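Local coordinates for high affinity transport system protein p37 (Mycoplasma hyorhinis, PDB 3EKI) that binds thiamine diphosphate as the extracytoplasmic lipoprotein component of a high-affinity transport system, at residues A[152-157]-A[179-184]; A[142-147]-A[359-364]. One frame throughout, in Å; residues are numbered along the deposited sequence.

In the fold
Strand 141-152 has its early part in one of these contacts and the chain just past its end in the other. Interaction 2 packs 142-147 against segment 359-364 of helix 354-369, while interaction 1 is formed where 152-157 turns back onto helix 170-184. The contacts do not touch: their centres lie 31 Å apart and their nearest atoms about 13 Å. The protein belongs to the periplasmic-binding-protein clan, and the side chains of F154 and L145 are about 11 and 12 Å from the bound thiamine diphosphate. In sequence, both segments of interaction 1 fall in the 211 residues that separate those of interaction 2.

Interaction 1 of 2, residues A[152-157]-A[179-184]; sequences FVFDKE and NKIFVE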
loop_
_atom_site.group_PDB
_atom_site.type_symbol
_atom_site.label_atom_id
_atom_site.label_comp_id
_atom_site.label_asym_id
_atom_site.label_seq_id
_atom_site.Cartn_x
_atom_site.Cartn_y
_atom_site.Cartn_z
ATOM N N PHE A 152 -11.643 -2.747 -3.786
ATOM C CA PHE A 152 -12.686 -1.937 -3.187
ATOM C C PHE A 152 -13.919 -1.941 -4.091
ATOM O O PHE A 152 -13.818 -1.988 -5.326
ATOM C CB PHE A 152 -12.165 -0.519 -3.031
ATOM C CG PHE A 152 -11.123 -0.234 -1.980
ATOM C CD1 PHE A 152 -11.294 -0.506 -0.630
ATOM C CD2 PHE A 152 -9.918 0.335 -2.375
ATOM C CE1 PHE A 152 -10.309 -0.188 0.289
ATOM C CE2 PHE A 152 -8.938 0.671 -1.465
ATOM C CZ PHE A 152 -9.134 0.402 -0.125
ATOM N N VAL A 153 -15.100 -1.875 -3.477
ATOM C CA VAL A 153 -16.309 -1.829 -4.283
ATOM C C VAL A 153 -16.340 -0.630 -5.226
ATOM O O VAL A 153 -17.022 -0.759 -6.236
ATOM C CB VAL A 153 -17.557 -1.817 -3.404
ATOM C CG1 VAL A 153 -17.623 -3.189 -2.722
ATOM C CG2 VAL A 153 -17.534 -0.704 -2.397
ATOM N N PHE A 154 -15.609 0.421 -4.904
ATOM C CA PHE A 154 -15.550 1.649 -5.710
ATOM C C PHE A 154 -14.360 1.716 -6.663
ATOM O O PHE A 154 -14.149 2.724 -7.366
ATOM C CB PHE A 154 -15.583 2.841 -4.748
ATOM C CG PHE A 154 -14.538 2.826 -3.647
ATOM C CD1 PHE A 154 -14.865 2.475 -2.353
ATOM C CD2 PHE A 154 -13.206 3.141 -3.906
ATOM C CE1 PHE A 154 -13.949 2.399 -1.318
ATOM C CE2 PHE A 154 -12.281 3.084 -2.879
ATOM C CZ PHE A 154 -12.632 2.735 -1.601
ATOM N N ASP A 155 -13.509 0.697 -6.787
ATOM C CA ASP A 155 -12.327 0.767 -7.666
ATOM C C ASP A 155 -11.909 -0.638 -8.102
ATOM O O ASP A 155 -10.858 -1.153 -7.715
ATOM C CB ASP A 155 -11.196 1.470 -6.935
ATOM C CG ASP A 155 -9.924 1.743 -7.698
ATOM O OD1 ASP A 155 -9.920 1.704 -8.950
ATOM O OD2 ASP A 155 -8.897 2.026 -7.033
ATOM N N LYS A 156 -12.727 -1.263 -8.947
ATOM C CA LYS A 156 -12.472 -2.641 -9.385
ATOM C C LYS A 156 -11.743 -2.761 -10.730
ATOM O O LYS A 156 -11.407 -3.862 -11.168
ATOM C CB LYS A 156 -13.782 -3.433 -9.431
ATOM C CG LYS A 156 -14.626 -3.309 -8.174
ATOM C CD LYS A 156 -15.821 -4.250 -8.216
ATOM C CE LYS A 156 -16.842 -3.894 -7.150
ATOM N NZ LYS A 156 -17.627 -5.082 -6.712
ATOM N N GLU A 157 -11.504 -1.626 -11.376
ATOM C CA GLU A 157 -10.841 -1.563 -12.660
ATOM C C GLU A 157 -9.539 -0.766 -12.608
ATOM O O GLU A 157 -9.464 0.438 -12.310
ATOM C CB GLU A 157 -11.787 -0.938 -13.695
ATOM C CG GLU A 157 -12.533 -1.929 -14.555
ATOM C CD GLU A 157 -13.689 -1.329 -15.335
ATOM O OE1 GLU A 157 -13.908 -0.102 -15.324
ATOM O OE2 GLU A 157 -14.424 -2.109 -15.981
ATOM N N ASN A 179 -17.049 9.118 -1.656
ATOM C CA ASN A 179 -17.826 10.037 -0.832
ATOM C C ASN A 179 -19.213 9.491 -0.526
ATOM O O ASN A 179 -19.709 9.781 0.574
ATOM C CB ASN A 179 -17.913 11.412 -1.523
ATOM C CG ASN A 179 -16.558 12.107 -1.431
ATOM O OD1 ASN A 179 -15.786 11.791 -0.532
ATOM N ND2 ASN A 179 -16.298 13.048 -2.327
ATOM N N LYS A 180 -19.796 8.720 -1.439
ATOM C CA LYS A 180 -21.089 8.095 -1.201
ATOM C C LYS A 180 -20.987 7.079 -0.069
ATOM O O LYS A 180 -21.968 6.816 0.628
ATOM C CB LYS A 180 -21.599 7.417 -2.474
ATOM C CG LYS A 180 -22.333 6.109 -2.229
ATOM C CD LYS A 180 -23.420 5.883 -3.267
ATOM C CE LYS A 180 -23.669 7.138 -4.089
ATOM N NZ LYS A 180 -22.793 7.196 -5.292
ATOM N N ILE A 181 -19.799 6.510 0.112
ATOM C CA ILE A 181 -19.585 5.543 1.180
ATOM C C ILE A 181 -19.113 6.141 2.472
ATOM O O ILE A 181 -19.442 5.663 3.578
ATOM C CB ILE A 181 -18.582 4.467 0.662
ATOM C CG1 ILE A 181 -19.228 3.470 -0.304
ATOM C CG2 ILE A 181 -17.891 3.725 1.785
ATOM C CD1 ILE A 181 -18.190 2.663 -1.071
ATOM N N PHE A 182 -18.309 7.194 2.424
ATOM C CA PHE A 182 -17.617 7.758 3.568
ATOM C C PHE A 182 -18.280 9.027 4.105
ATOM O O PHE A 182 -18.205 9.289 5.303
ATOM C CB PHE A 182 -16.173 8.085 3.145
ATOM C CG PHE A 182 -15.317 8.690 4.236
ATOM C CD1 PHE A 182 -15.159 10.058 4.335
ATOM C CD2 PHE A 182 -14.669 7.878 5.150
ATOM C CE1 PHE A 182 -14.381 10.641 5.317
ATOM C CE2 PHE A 182 -13.887 8.456 6.128
ATOM C CZ PHE A 182 -13.728 9.824 6.218
ATOM N N VAL A 183 -18.881 9.786 3.187
ATOM C CA VAL A 183 -19.524 11.048 3.578
ATOM C C VAL A 183 -21.042 10.907 3.690
ATOM O O VAL A 183 -21.600 11.239 4.741
ATOM C CB VAL A 183 -19.146 12.138 2.565
ATOM C CG1 VAL A 183 -19.842 13.442 2.902
ATOM C CG2 VAL A 183 -17.634 12.325 2.516
ATOM N N GLU A 184 -21.697 10.421 2.638
ATOM C CA GLU A 184 -23.165 10.313 2.664
ATOM C C GLU A 184 -23.668 9.421 3.784
ATOM O O GLU A 184 -24.608 9.741 4.495
ATOM C CB GLU A 184 -23.723 9.782 1.353
ATOM C CG GLU A 184 -25.241 9.659 1.380
ATOM C CD GLU A 184 -25.837 9.346 0.018
ATOM O OE1 GLU A 184 -25.059 9.102 -0.931
ATOM O OE2 GLU A 184 -27.085 9.355 -0.088
#
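I181 and the pair V153 and F154 meet where a type I beta turn, F152 to D155, brings the chain round at the end of strand 141-152 and lays it against helix 170-184. The turn is closed by D155 N bonding to F152 O (3.1 Å), and it presents both of its central side chains to the helix. I181 shows how a single methyl can carry such a contact. Its CB points toward the turn, but CB and the branch methyl CG2 remain too far for packing. CG1 lies anti to the carbonyl carbon (chi1 -76°) and, with chi2 near 165°, carries the chain onward to CD1. This tip rests against two neighbouring partners: V153 CG2 at 3.7 Å from I181 CD1, and F154 CD1 at 3.6 Å from the same methyl. It meets the phenyl ring at the edge, close to the ring plane, and the two side chains cross at about a right angle.

One face of that ring is used differently. F154 CG occupies the crowded position between backbone N and carbonyl carbon (chi1 54°), which folds the ring back over its own turn: F152 CB sits 3.5 Å above the F154 ring plane, over the centre. F154 CZ in turn lies over the rim of the F152 ring. The buried phenyl also packs on I174, E177 and I178, earlier in the helix, and I181 is flanked by W190. Polar ties lie beyond the apolar patch, D155 forming a salt bridge with R216. Across 180-184 the winding widens into a pi-type turn, and N179 O accepts two backbone bonds, from V183 N at 2.7 Å and E184 N at 2.9 Å.

Interaction 2 of 2, residues A[142-147]-A[359-364]; sequences TPALET and LIVQTF
L145 lays its CD2 methyl over one face of the F364 ring, a CH-pi contact 4.0 Å from CD2 to the ring centroid and only 15° off the normal. Its other methyl, CD1, touches F364 CB at 3.8 Å, so the forked end of the leucine grips both the ring and its stem; with CG anti to the backbone N (chi1 179°), the two methyls reach F364. V361 CG1 adds a longer contact to L145 CD1 (4.1 Å). These three buried side chains are the close-packed part, in a strand and helix segment running almost parallel with axes 8.4 Å apart. A144 and L145 form a classic beta bulge opposite G346.

The A144 side is partly exposed. There V361 CG2 rests on A144 O (3.6 Å) and on A144 CB (3.9 Å), and nothing larger than a methyl comes from the strand; Q362 points away from it. Beyond the contact, F364 meets F76 of helix 64-85 edge-to-face and Y384 of strand 383-386, while I360 reaches F80 and F348, leaving helix 354-369 between helix 64-85 and the sheet.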
loop_
_atom_site.group_PDB
_atom_site.type_symbol
_atom_site.label_atom_id
_atom_site.label_comp_id
_atom_site.label_asym_id
_atom_site.label_seq_id
_atom_site.Cartn_x
_atom_site.Cartn_y
_atom_site.Cartn_z
ATOM N N THR A 142 16.217 -9.945 -6.298
ATOM C CA THR A 142 15.392 -10.558 -7.313
ATOM C C THR A 142 13.915 -10.588 -6.984
ATOM O O THR A 142 13.445 -11.324 -6.115
ATOM C CB THR A 142 15.856 -12.037 -7.509
ATOM O OG1 THR A 142 17.263 -12.013 -7.781
ATOM C CG2 THR A 142 15.123 -12.664 -8.664
ATOM N N PRO A 143 13.144 -9.725 -7.643
ATOM C CA PRO A 143 11.690 -9.726 -7.443
ATOM C C PRO A 143 11.100 -11.015 -7.972
ATOM O O PRO A 143 11.488 -11.477 -9.058
ATOM C CB PRO A 143 11.223 -8.535 -8.286
ATOM C CG PRO A 143 12.432 -7.675 -8.415
ATOM C CD PRO A 143 13.588 -8.647 -8.542
ATOM N N ALA A 144 10.169 -11.579 -7.224
ATOM C CA ALA A 144 9.576 -12.852 -7.610
ATOM C C ALA A 144 8.059 -13.051 -7.396
ATOM O O ALA A 144 7.445 -13.822 -8.088
ATOM C CB ALA A 144 10.286 -13.946 -6.894
ATOM N N LEU A 145 7.533 -12.391 -6.376
ATOM C CA LEU A 145 6.148 -12.571 -5.978
ATOM C C LEU A 145 5.404 -11.254 -6.130
ATOM O O LEU A 145 5.934 -10.229 -5.684
ATOM C CB LEU A 145 6.144 -13.020 -4.514
ATOM C CG LEU A 145 4.809 -13.261 -3.803
ATOM C CD1 LEU A 145 4.272 -14.644 -4.148
ATOM C CD2 LEU A 145 4.888 -13.147 -2.289
ATOM N N GLU A 146 4.223 -11.273 -6.729
ATOM C CA GLU A 146 3.384 -10.084 -6.740
ATOM C C GLU A 146 2.194 -10.343 -5.819
ATOM O O GLU A 146 1.494 -11.325 -6.063
ATOM C CB GLU A 146 2.879 -9.774 -8.152
ATOM C CG GLU A 146 2.062 -8.489 -8.206
ATOM C CD GLU A 146 1.672 -8.041 -9.596
ATOM O OE1 GLU A 146 1.960 -8.736 -10.592
ATOM O OE2 GLU A 146 1.042 -6.961 -9.687
ATOM N N THR A 147 1.968 -9.510 -4.812
ATOM C CA THR A 147 0.739 -9.662 -4.019
ATOM C C THR A 147 -0.436 -8.995 -4.740
ATOM O O THR A 147 -0.235 -8.142 -5.602
ATOM C CB THR A 147 0.904 -9.099 -2.599
ATOM O OG1 THR A 147 0.982 -7.669 -2.695
ATOM C CG2 THR A 147 2.174 -9.560 -1.908
ATOM N N LEU A 359 9.450 -22.511 -5.801
ATOM C CA LEU A 359 8.635 -23.284 -4.857
ATOM C C LEU A 359 8.083 -22.396 -3.743
ATOM O O LEU A 359 6.956 -22.585 -3.288
ATOM C CB LEU A 359 9.473 -24.401 -4.254
ATOM C CG LEU A 359 9.680 -25.630 -5.123
ATOM C CD1 LEU A 359 10.852 -26.408 -4.530
ATOM C CD2 LEU A 359 8.449 -26.523 -5.198
ATOM N N ILE A 360 8.859 -21.401 -3.337
ATOM C CA ILE A 360 8.372 -20.473 -2.300
ATOM C C ILE A 360 7.246 -19.631 -2.895
ATOM O O ILE A 360 6.204 -19.474 -2.225
ATOM C CB ILE A 360 9.528 -19.661 -1.697
ATOM C CG1 ILE A 360 10.459 -20.530 -0.822
ATOM C CG2 ILE A 360 9.044 -18.451 -0.933
ATOM C CD1 ILE A 360 11.766 -19.825 -0.462
ATOM N N VAL A 361 7.402 -19.141 -4.106
ATOM C CA VAL A 361 6.294 -18.394 -4.747
ATOM C C VAL A 361 5.041 -19.238 -4.815
ATOM O O VAL A 361 3.944 -18.820 -4.439
ATOM C CB VAL A 361 6.714 -17.864 -6.135
ATOM C CG1 VAL A 361 5.513 -17.344 -6.918
ATOM C CG2 VAL A 361 7.771 -16.778 -6.011
ATOM N N GLN A 362 5.132 -20.489 -5.286
ATOM C CA GLN A 362 3.969 -21.343 -5.426
ATOM C C GLN A 362 3.353 -21.680 -4.081
ATOM O O GLN A 362 2.128 -21.855 -3.988
ATOM C CB GLN A 362 4.355 -22.639 -6.151
ATOM C CG GLN A 362 3.148 -23.421 -6.654
ATOM C CD GLN A 362 2.351 -22.608 -7.668
ATOM O OE1 GLN A 362 2.955 -22.138 -8.621
ATOM N NE2 GLN A 362 1.060 -22.490 -7.419
ATOM N N THR A 363 4.203 -21.733 -3.051
ATOM C CA THR A 363 3.675 -21.983 -1.714
ATOM C C THR A 363 2.783 -20.812 -1.253
ATOM O O THR A 363 1.717 -21.065 -0.672
ATOM C CB THR A 363 4.799 -22.275 -0.712
ATOM O OG1 THR A 363 5.438 -23.501 -1.111
ATOM C CG2 THR A 363 4.251 -22.495 0.686
ATOM N N PHE A 364 3.183 -19.581 -1.515
ATOM C CA PHE A 364 2.321 -18.431 -1.192
ATOM C C PHE A 364 0.977 -18.592 -1.906
ATOM O O PHE A 364 -0.082 -18.453 -1.287
ATOM C CB PHE A 364 2.963 -17.087 -1.549
ATOM C CG PHE A 364 3.859 -16.508 -0.493
ATOM C CD1 PHE A 364 3.359 -15.881 0.631
ATOM C CD2 PHE A 364 5.233 -16.583 -0.615
ATOM C CE1 PHE A 364 4.214 -15.342 1.573
ATOM C CE2 PHE A 364 6.094 -16.064 0.315
ATOM C CZ PHE A 364 5.586 -15.445 1.436
#